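Local coordinates for protein chitinase (Jonesia denitrificans, PDB 5AA7) that probably takes part in chitin breakdown as the copper-binding AA10 lytic polysaccharide monooxygenase domain of a larger, multidomain chitinase, at residues H1-D6 with F133-D138; P77-T82 with V126-N131. All coordinates share one frame; numbering follows the deposited sequence. Where two conformers were deposited one is given.

Contact 1 (H1-D6 with F133-D138); sequences HGWVTD and FYNCMD. With CU1 (copper (I) ion), chain C.
The ring of Phe-133 packs against the N-terminal residue, His-1, and presents an edge to the imidazole in a T-shaped pair, with centroids 5.1 Å apart and planes at 60°. The amino nitrogen of His-1 sits over a face of the phenyl ring, with N to Phe-133 CZ at 3.3 Å. With CG anti to its carbonyl carbon (chi1 -80°), the His-1 side chain folds back beside its own N, and N and ND1 close on the copper ion at 2.3 and 2.1 Å. This chelate is two thirds of the histidine brace that defines lytic polysaccharide monooxygenases; His-78 supplies the third nitrogen, and Phe-133 CZ approaches the copper to 3.3 Å. Deeper in, the interface is part of the core of the family's immunoglobulin-like beta sandwich, where strand 2-6 packs across from residues 133-138 of the other sheet, running nearly parallel to them. Here Asn-135 reaches between the sheets, and its OD1 accepts a nearly straight bond (165°) from Val-4 N at 2.8 Å, the donor standing above the carbonyl plane. Val-4 packs CB and CG1 on Met-137 SD, both at 3.7 Å, the two side chains meeting at about a right angle, while CG2 lies on Asn-135 CB. Unlike these buried groups, the imidazole at the copper end is partly exposed, and the indole of Trp-3 leads away to helix 10-15 and the loop at Pro-30 and Gln-31.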
loop_
_atom_site.group_PDB
_atom_site.type_symbol
_atom_site.label_atom_id
_atom_site.label_comp_id
_atom_site.label_asym_id
_atom_site.label_seq_id
_atom_site.Cartn_x
_atom_site.Cartn_y
_atom_site.Cartn_z
ATOM N N HIS A 1 -7.587 7.225 -5.955
ATOM C CA HIS A 1 -6.161 7.350 -6.225
ATOM C C HIS A 1 -5.489 7.821 -4.951
ATOM O O HIS A 1 -5.934 8.778 -4.298
ATOM C CB HIS A 1 -5.876 8.324 -7.389
ATOM C CG HIS A 1 -6.065 7.721 -8.751
ATOM N ND1 HIS A 1 -7.274 7.240 -9.199
ATOM C CD2 HIS A 1 -5.193 7.516 -9.765
ATOM C CE1 HIS A 1 -7.148 6.762 -10.421
ATOM N NE2 HIS A 1 -5.891 6.924 -10.792
ATOM N N GLY A 2 -4.418 7.133 -4.585
ATOM C CA GLY A 2 -3.703 7.435 -3.364
ATOM C C GLY A 2 -2.672 6.361 -3.093
ATOM O O GLY A 2 -2.683 5.298 -3.722
ATOM N N TRP A 3 -1.783 6.632 -2.148
ATOM C CA TRP A 3 -0.755 5.662 -1.801
ATOM C C TRP A 3 -0.274 5.846 -0.374
ATOM O O TRP A 3 -0.527 6.880 0.262
ATOM C CB TRP A 3 0.413 5.711 -2.807
ATOM C CG TRP A 3 1.398 6.866 -2.684
ATOM C CD1 TRP A 3 2.668 6.799 -2.183
ATOM C CD2 TRP A 3 1.210 8.225 -3.112
ATOM N NE1 TRP A 3 3.280 8.030 -2.260
ATOM C CE2 TRP A 3 2.407 8.921 -2.829
ATOM C CE3 TRP A 3 0.145 8.922 -3.696
ATOM C CZ2 TRP A 3 2.568 10.281 -3.111
ATOM C CZ3 TRP A 3 0.312 10.278 -3.983
ATOM C CH2 TRP A 3 1.514 10.936 -3.693
ATOM N N VAL A 4 0.420 4.833 0.126
ATOM C CA VAL A 4 0.925 4.846 1.493
ATOM C C VAL A 4 2.287 5.520 1.516
ATOM O O VAL A 4 3.227 5.105 0.825
ATOM C CB VAL A 4 1.009 3.418 2.069
ATOM C CG1 VAL A 4 1.642 3.437 3.455
ATOM C CG2 VAL A 4 -0.387 2.785 2.125
ATOM N N THR A 5 2.390 6.579 2.308
ATOM C CA THR A 5 3.626 7.353 2.346
ATOM C C THR A 5 4.534 7.031 3.531
ATOM O O THR A 5 5.733 7.300 3.470
ATOM C CB THR A 5 3.332 8.861 2.357
ATOM O OG1 THR A 5 2.611 9.186 3.552
ATOM C CG2 THR A 5 2.515 9.249 1.132
ATOM N N ASP A 6 3.970 6.459 4.598
ATOM C CA ASP A 6 4.730 6.173 5.809
ATOM C C ASP A 6 4.094 5.013 6.567
ATOM O O ASP A 6 2.910 5.046 6.886
ATOM C CB ASP A 6 4.817 7.412 6.701
ATOM C CG ASP A 6 5.789 7.236 7.846
ATOM O OD1 ASP A 6 6.871 6.647 7.630
ATOM O OD2 ASP A 6 5.468 7.691 8.962
ATOM N N PHE A 133 -7.021 -0.135 -4.604
ATOM C CA PHE A 133 -5.660 0.367 -4.766
ATOM C C PHE A 133 -4.724 -0.464 -3.910
ATOM O O PHE A 133 -5.065 -0.829 -2.785
ATOM C CB PHE A 133 -5.596 1.865 -4.436
ATOM C CG PHE A 133 -6.307 2.713 -5.449
ATOM C CD1 PHE A 133 -7.690 2.836 -5.418
ATOM C CD2 PHE A 133 -5.599 3.335 -6.470
ATOM C CE1 PHE A 133 -8.364 3.582 -6.383
ATOM C CE2 PHE A 133 -6.264 4.093 -7.437
ATOM C CZ PHE A 133 -7.641 4.213 -7.391
ATOM N N TYR A 134 -3.556 -0.776 -4.465
ATOM C CA TYR A 134 -2.675 -1.802 -3.915
ATOM C C TYR A 134 -1.324 -1.215 -3.541
ATOM O O TYR A 134 -0.617 -0.676 -4.391
ATOM C CB TYR A 134 -2.516 -2.954 -4.930
ATOM C CG TYR A 134 -3.795 -3.737 -5.155
ATOM C CD1 TYR A 134 -4.783 -3.268 -6.021
ATOM C CD2 TYR A 134 -4.028 -4.932 -4.475
ATOM C CE1 TYR A 134 -5.973 -3.977 -6.210
ATOM C CE2 TYR A 134 -5.201 -5.645 -4.661
ATOM C CZ TYR A 134 -6.169 -5.162 -5.520
ATOM O OH TYR A 134 -7.327 -5.898 -5.687
ATOM N N ASN A 135 -0.977 -1.319 -2.261
ATOM C CA ASN A 135 0.254 -0.749 -1.729
ATOM C C ASN A 135 1.014 -1.751 -0.860
ATOM O O ASN A 135 0.535 -2.147 0.201
ATOM C CB ASN A 135 -0.094 0.473 -0.868
ATOM C CG ASN A 135 -0.337 1.732 -1.689
ATOM O OD1 ASN A 135 0.474 2.657 -1.662
ATOM N ND2 ASN A 135 -1.449 1.773 -2.415
ATOM N N CYS A 136 2.202 -2.153 -1.304
ATOM C CA CYS A 136 3.080 -2.999 -0.506
ATOM C C CYS A 136 4.115 -2.181 0.244
ATOM O O CYS A 136 4.739 -1.287 -0.328
ATOM C CB CYS A 136 3.800 -4.001 -1.394
ATOM S SG CYS A 136 2.800 -5.429 -1.744
ATOM N N MET A 137 4.301 -2.506 1.525
ATOM C CA MET A 137 5.309 -1.864 2.374
ATOM C C MET A 137 6.249 -2.932 2.915
ATOM O O MET A 137 5.820 -3.836 3.627
ATOM C CB MET A 137 4.662 -1.128 3.556
ATOM C CG MET A 137 3.975 0.200 3.226
ATOM S SD MET A 137 2.508 0.070 2.180
ATOM C CE MET A 137 1.478 -1.033 3.150
ATOM N N ASP A 138 7.528 -2.829 2.575
ATOM C CA ASP A 138 8.521 -3.755 3.095
ATOM C C ASP A 138 9.048 -3.205 4.400
ATOM O O ASP A 138 9.538 -2.074 4.461
ATOM C CB ASP A 138 9.647 -3.947 2.079
ATOM C CG ASP A 138 9.149 -4.523 0.773
ATOM O OD1 ASP A 138 8.637 -5.669 0.771
ATOM O OD2 ASP A 138 9.263 -3.826 -0.258
HETATM CU CU CU1 C . -8.855 7.237 -7.857
#

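Contact 2 (P77-T82 with V126-N131); sequences PHNTST and VSNTNN. With CU1 (copper (I) ion), chain C.
His-78 binds copper through NE2 at 2.1 Å, and behind that bond its CB rests on Val-126 CG1 at 3.8 Å, with Val-126 CG2 near the ring carbon CD2. CG1 of the valine, anti to its backbone N (chi1 176°), also meets the carbonyl oxygen of Asn-79. Cutting this valine back to an alanine removes both methyls and would probably open a gap beside His-78 CB and leave the copper-bound imidazole less firmly positioned. One residue further on, Ser-127 N donates a nearly straight bond (174°) to Asn-79 O at 2.8 Å, joining the two loops through their backbones. Nearer the surface a water bridges them, accepting from Asn-79 N and Asn-128 ND2, each at 3.0 Å, while the amide ND2 of Asn-79 turns to Gly-99 O. The backbone at His-78 is held by Thr-80, whose OG1 donates to His-78 O and is also hydrogen-bonded to Trp-124 NE1, and an ST turn at Thr-129 shapes the 126-131 loop. Thr-80 and Val-126 form an antiparallel non-hydrogen-bonded pair where strand 80-87 begins and strand 118-126 ends, and Phe-133 of strand 131-141 touches both Val-126 and His-78.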
loop_
_atom_site.group_PDB
_atom_site.type_symbol
_atom_site.label_atom_id
_atom_site.label_comp_id
_atom_site.label_asym_id
_atom_site.label_seq_id
_atom_site.Cartn_x
_atom_site.Cartn_y
_atom_site.Cartn_z
ATOM N N PRO A 77 -10.055 11.078 -3.043
ATOM C CA PRO A 77 -10.556 10.303 -1.902
ATOM C C PRO A 77 -11.937 9.692 -2.157
ATOM O O PRO A 77 -12.954 10.165 -1.642
ATOM C CB PRO A 77 -10.622 11.344 -0.786
ATOM C CG PRO A 77 -10.949 12.629 -1.515
ATOM C CD PRO A 77 -10.211 12.533 -2.839
ATOM N N HIS A 78 -11.965 8.627 -2.946
ATOM C CA HIS A 78 -13.222 7.960 -3.271
ATOM C C HIS A 78 -13.950 7.426 -2.067
ATOM O O HIS A 78 -13.325 7.012 -1.090
ATOM C CB HIS A 78 -12.957 6.776 -4.169
ATOM C CG HIS A 78 -12.168 7.130 -5.369
ATOM N ND1 HIS A 78 -12.586 8.082 -6.269
ATOM C CD2 HIS A 78 -10.982 6.671 -5.814
ATOM C CE1 HIS A 78 -11.685 8.202 -7.223
ATOM N NE2 HIS A 78 -10.712 7.345 -6.971
ATOM N N ASN A 79 -15.276 7.404 -2.155
ATOM C CA ASN A 79 -16.058 6.688 -1.160
ATOM C C ASN A 79 -15.514 5.267 -1.029
ATOM O O ASN A 79 -15.188 4.612 -2.024
ATOM C CB ASN A 79 -17.532 6.682 -1.535
ATOM C CG ASN A 79 -18.145 8.059 -1.438
ATOM O OD1 ASN A 79 -17.962 8.891 -2.323
ATOM N ND2 ASN A 79 -18.851 8.317 -0.342
ATOM N N THR A 80 -15.405 4.819 0.213
ATOM C CA THR A 80 -14.597 3.649 0.540
ATOM C C THR A 80 -15.425 2.661 1.330
ATOM O O THR A 80 -16.208 3.054 2.202
ATOM C CB THR A 80 -13.391 4.085 1.393
ATOM O OG1 THR A 80 -12.577 4.981 0.625
ATOM C CG2 THR A 80 -12.551 2.892 1.842
ATOM N N SER A 81 -15.255 1.376 1.027
ATOM C CA SER A 81 -15.831 0.335 1.869
ATOM C C SER A 81 -14.858 0.030 3.008
ATOM O O SER A 81 -15.019 0.533 4.123
ATOM C CB SER A 81 -16.168 -0.907 1.040
ATOM O OG SER A 81 -15.044 -1.334 0.278
ATOM N N THR A 82 -13.823 -0.751 2.721
ATOM C CA THR A 82 -12.833 -1.095 3.738
ATOM C C THR A 82 -11.408 -0.852 3.280
ATOM O O THR A 82 -11.111 -0.851 2.076
ATOM C CB THR A 82 -12.916 -2.575 4.155
ATOM O OG1 THR A 82 -12.876 -3.401 2.985
ATOM C CG2 THR A 82 -14.185 -2.846 4.944
ATOM N N VAL A 126 -12.675 0.589 -3.047
ATOM C CA VAL A 126 -13.576 1.692 -3.392
ATOM C C VAL A 126 -15.022 1.196 -3.360
ATOM O O VAL A 126 -15.322 0.133 -3.899
ATOM C CB VAL A 126 -13.216 2.252 -4.782
ATOM C CG1 VAL A 126 -14.200 3.330 -5.210
ATOM C CG2 VAL A 126 -11.785 2.800 -4.768
ATOM N N SER A 127 -15.918 1.953 -2.731
ATOM C CA SER A 127 -17.272 1.454 -2.487
ATOM C C SER A 127 -18.197 1.520 -3.693
ATOM O O SER A 127 -19.203 0.810 -3.722
ATOM C CB SER A 127 -17.912 2.203 -1.321
ATOM O OG SER A 127 -18.160 3.554 -1.660
ATOM N N ASN A 128 -17.867 2.361 -4.673
ATOM C CA ASN A 128 -18.749 2.597 -5.817
ATOM C C ASN A 128 -18.165 2.207 -7.179
ATOM O O ASN A 128 -18.716 2.557 -8.221
ATOM C CB ASN A 128 -19.218 4.061 -5.841
ATOM C CG ASN A 128 -18.063 5.055 -5.755
ATOM O OD1 ASN A 128 -16.930 4.757 -6.139
ATOM N ND2 ASN A 128 -18.354 6.252 -5.247
ATOM N N THR A 129 -17.046 1.490 -7.168
ATOM C CA THR A 129 -16.476 0.924 -8.394
ATOM C C THR A 129 -16.001 -0.458 -8.023
ATOM O O THR A 129 -16.031 -0.815 -6.846
ATOM C CB THR A 129 -15.274 1.717 -8.950
ATOM O OG1 THR A 129 -14.131 1.516 -8.106
ATOM C CG2 THR A 129 -15.601 3.202 -9.056
ATOM N N ASN A 130 -15.553 -1.241 -9.003
ATOM C CA ASN A 130 -14.996 -2.557 -8.689
ATOM C C ASN A 130 -13.488 -2.531 -8.495
ATOM O O ASN A 130 -12.818 -3.566 -8.571
ATOM C CB ASN A 130 -15.366 -3.591 -9.754
ATOM C CG ASN A 130 -15.106 -5.006 -9.287
ATOM O OD1 ASN A 130 -15.496 -5.383 -8.174
ATOM N ND2 ASN A 130 -14.406 -5.786 -10.108
ATOM N N ASN A 131 -12.945 -1.353 -8.239
ATOM C CA ASN A 131 -11.503 -1.269 -8.092
ATOM C C ASN A 131 -11.019 -1.144 -6.659
ATOM O O ASN A 131 -11.757 -0.720 -5.762
ATOM C CB ASN A 131 -10.933 -0.136 -8.933
ATOM C CG ASN A 131 -11.069 -0.397 -10.420
ATOM O OD1 ASN A 131 -10.867 -1.525 -10.895
ATOM N ND2 ASN A 131 -11.428 0.637 -11.157
HETATM CU CU CU1 C . -8.855 7.237 -7.857
HETATM O O HOH W 1 -16.106 8.275 -4.952
#

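From the N terminus, strand 2-6 enters contact 1 at once, but its partner 133-138 comes only near the end of the chain, so contact 1 closes a loop of 126 residues holding most of the fold. Contact 2 is nested inside it: 77-82 returns to 126-131 after 43 residues rich in strand. Contact 1 holds the three-stranded sheet against the larger mixed sheet, whereas contact 2 joins the start of strand 80-87 to the loop between strands 118-126 and 131-141. Although their centres are about 15 Å apart, the two converge on the copper site and at Phe-133, whose CE1 lies 3.9 Å from Val-126 CG2.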